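Local coordinates for protein galactitol 1-phosphate 5-dehydrogenase (PDB 4UEJ) that oxidises galactitol 1-phosphate to D-tagatose 6-phosphate with NAD(+), as a zinc-containing member of the alcohol dehydrogenase family, at residues Asn163-Gly168 with Gln231-Thr236. Residues are numbered along the deposited sequence; the frame is centred on the assembly and turned at random.
Sequences NVIIIG and QLILET
N163 O receives the N-H of L232, the first bond of a parallel ladder that joins strand 163-167 to strand 231-235. I165 N then donates to L232 O, I165 O accepts from L234 N at 2.7 Å, and I167 N reaches L234 O at a nearly straight 173°. Beyond the last bridge, T236 grips I167 O twice: T236 N lies 2.9 Å from I167 O, and T236 OG1 lies 2.6 Å from I167 O. With chi1 at 73°, OG1 sits between T236's own N and carbonyl carbon, which brings it to I167 O from a position tilted out of the carbonyl plane. A valine here would probably keep the backbone bond but lose the hydroxyl's, leaving I167 O with one of its two donors across the contact. G168 suits the turn, since a side chain would collide with T236 OG1; it probably opens the GxGxxG dinucleotide-binding motif.

Apolar side chains pack on both faces, with the polar N163, Q231 and E235 on the face of I165, I167 and I233. There, I167 CD1 meets I233 CG2 at 3.6 Å, and I165 CD1 lies 3.8 Å from Q231 NE2, against an amide whose ends bond to L227 O and G251 N. On the other, I166 and L234 run side by side, CD1 to CB 3.8 Å; chi2 of -58° bends I166's chain toward the leucine. Valine and isoleucine, branched at CB, suit such strands, filling space close to the backbone. E235, buried, has its carboxylate held by T242 and the backbone N-H groups of A237 and G238.

These are the central strands of a Rossmann-type parallel sheet: helices 171-182 and 143-155 pack on the V164, I166, L232 and L234 face, while strands 187-192 and 255-258 continue the sheet on either side.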
loop_
_atom_site.group_PDB
_atom_site.type_symbol
_atom_site.label_atom_id
_atom_site.label_comp_id
_atom_site.label_asym_id
_atom_site.label_seq_id
_atom_site.Cartn_x
_atom_site.Cartn_y
_atom_site.Cartn_z
ATOM N N ASN A 163 2.865 0.956 -17.478
ATOM C CA ASN A 163 4.310 0.899 -17.499
ATOM C C ASN A 163 4.759 0.002 -16.363
ATOM O O ASN A 163 4.797 0.410 -15.200
ATOM C CB ASN A 163 4.898 2.305 -17.389
ATOM C CG ASN A 163 4.648 3.112 -18.640
ATOM O OD1 ASN A 163 4.960 2.655 -19.741
ATOM N ND2 ASN A 163 4.053 4.298 -18.489
ATOM N N VAL A 164 5.073 -1.231 -16.714
ATOM C CA VAL A 164 5.337 -2.259 -15.728
ATOM C C VAL A 164 6.815 -2.259 -15.401
ATOM O O VAL A 164 7.682 -2.144 -16.287
ATOM C CB VAL A 164 4.867 -3.645 -16.227
ATOM C CG1 VAL A 164 5.296 -4.765 -15.270
ATOM C CG2 VAL A 164 3.348 -3.643 -16.365
ATOM N N ILE A 165 7.102 -2.357 -14.116
ATOM C CA ILE A 165 8.474 -2.463 -13.653
ATOM C C ILE A 165 8.560 -3.713 -12.799
ATOM O O ILE A 165 7.836 -3.841 -11.806
ATOM C CB ILE A 165 8.900 -1.223 -12.844
ATOM C CG1 ILE A 165 8.706 0.044 -13.678
ATOM C CG2 ILE A 165 10.340 -1.358 -12.352
ATOM C CD1 ILE A 165 9.072 1.329 -12.925
ATOM N N ILE A 166 9.429 -4.639 -13.186
ATOM C CA ILE A 166 9.623 -5.855 -12.424
ATOM C C ILE A 166 10.951 -5.789 -11.698
ATOM O O ILE A 166 12.001 -5.691 -12.318
ATOM C CB ILE A 166 9.603 -7.124 -13.317
ATOM C CG1 ILE A 166 8.326 -7.176 -14.171
ATOM C CG2 ILE A 166 9.783 -8.368 -12.440
ATOM C CD1 ILE A 166 6.987 -7.153 -13.377
ATOM N N ILE A 167 10.913 -5.827 -10.372
ATOM C CA ILE A 167 12.148 -5.763 -9.611
ATOM C C ILE A 167 12.466 -7.175 -9.133
ATOM O O ILE A 167 11.664 -7.816 -8.455
ATOM C CB ILE A 167 12.047 -4.780 -8.421
ATOM C CG1 ILE A 167 11.708 -3.373 -8.912
ATOM C CG2 ILE A 167 13.353 -4.737 -7.658
ATOM C CD1 ILE A 167 11.290 -2.430 -7.769
ATOM N N GLY A 168 13.625 -7.680 -9.523
ATOM C CA GLY A 168 13.963 -9.051 -9.204
ATOM C C GLY A 168 13.847 -9.878 -10.463
ATOM O O GLY A 168 12.777 -9.944 -11.072
ATOM N N GLN A 231 2.295 3.473 -13.733
ATOM C CA GLN A 231 3.229 2.418 -13.388
ATOM C C GLN A 231 2.598 1.334 -12.549
ATOM O O GLN A 231 1.755 1.585 -11.700
ATOM C CB GLN A 231 4.432 2.976 -12.638
ATOM C CG GLN A 231 5.395 3.719 -13.514
ATOM C CD GLN A 231 6.560 4.254 -12.734
ATOM O OE1 GLN A 231 6.567 4.208 -11.506
ATOM N NE2 GLN A 231 7.558 4.767 -13.441
ATOM N N LEU A 232 3.049 0.122 -12.801
ATOM C CA LEU A 232 2.764 -1.027 -11.955
ATOM C C LEU A 232 4.095 -1.684 -11.688
ATOM O O LEU A 232 4.733 -2.224 -12.607
ATOM C CB LEU A 232 1.785 -1.978 -12.643
ATOM C CG LEU A 232 1.616 -3.351 -12.005
ATOM C CD1 LEU A 232 1.144 -3.165 -10.571
ATOM C CD2 LEU A 232 0.612 -4.179 -12.817
ATOM N N ILE A 233 4.527 -1.611 -10.437
ATOM C CA ILE A 233 5.818 -2.112 -10.031
ATOM C C ILE A 233 5.610 -3.405 -9.247
ATOM O O ILE A 233 4.846 -3.437 -8.284
ATOM C CB ILE A 233 6.555 -1.079 -9.168
ATOM C CG1 ILE A 233 6.608 0.289 -9.871
ATOM C CG2 ILE A 233 7.921 -1.577 -8.784
ATOM C CD1 ILE A 233 7.196 1.407 -9.018
ATOM N N LEU A 234 6.253 -4.479 -9.674
ATOM C CA LEU A 234 6.184 -5.717 -8.901
ATOM C C LEU A 234 7.504 -5.938 -8.202
ATOM O O LEU A 234 8.544 -6.075 -8.849
ATOM C CB LEU A 234 5.882 -6.921 -9.788
ATOM C CG LEU A 234 4.432 -7.326 -9.992
ATOM C CD1 LEU A 234 3.686 -6.208 -10.711
ATOM C CD2 LEU A 234 4.382 -8.644 -10.771
ATOM N N GLU A 235 7.463 -5.965 -6.881
ATOM C CA GLU A 235 8.625 -6.259 -6.068
ATOM C C GLU A 235 8.678 -7.765 -5.863
ATOM O O GLU A 235 7.885 -8.309 -5.090
ATOM C CB GLU A 235 8.552 -5.521 -4.719
ATOM C CG GLU A 235 9.906 -5.272 -4.087
ATOM C CD GLU A 235 10.697 -6.556 -3.931
ATOM O OE1 GLU A 235 10.265 -7.446 -3.163
ATOM O OE2 GLU A 235 11.709 -6.705 -4.635
ATOM N N THR A 236 9.619 -8.435 -6.532
ATOM C CA THR A 236 9.715 -9.891 -6.430
ATOM C C THR A 236 10.964 -10.364 -5.687
ATOM O O THR A 236 11.084 -11.549 -5.377
ATOM C CB THR A 236 9.695 -10.561 -7.826
ATOM O OG1 THR A 236 10.943 -10.351 -8.501
ATOM C CG2 THR A 236 8.566 -9.982 -8.669
#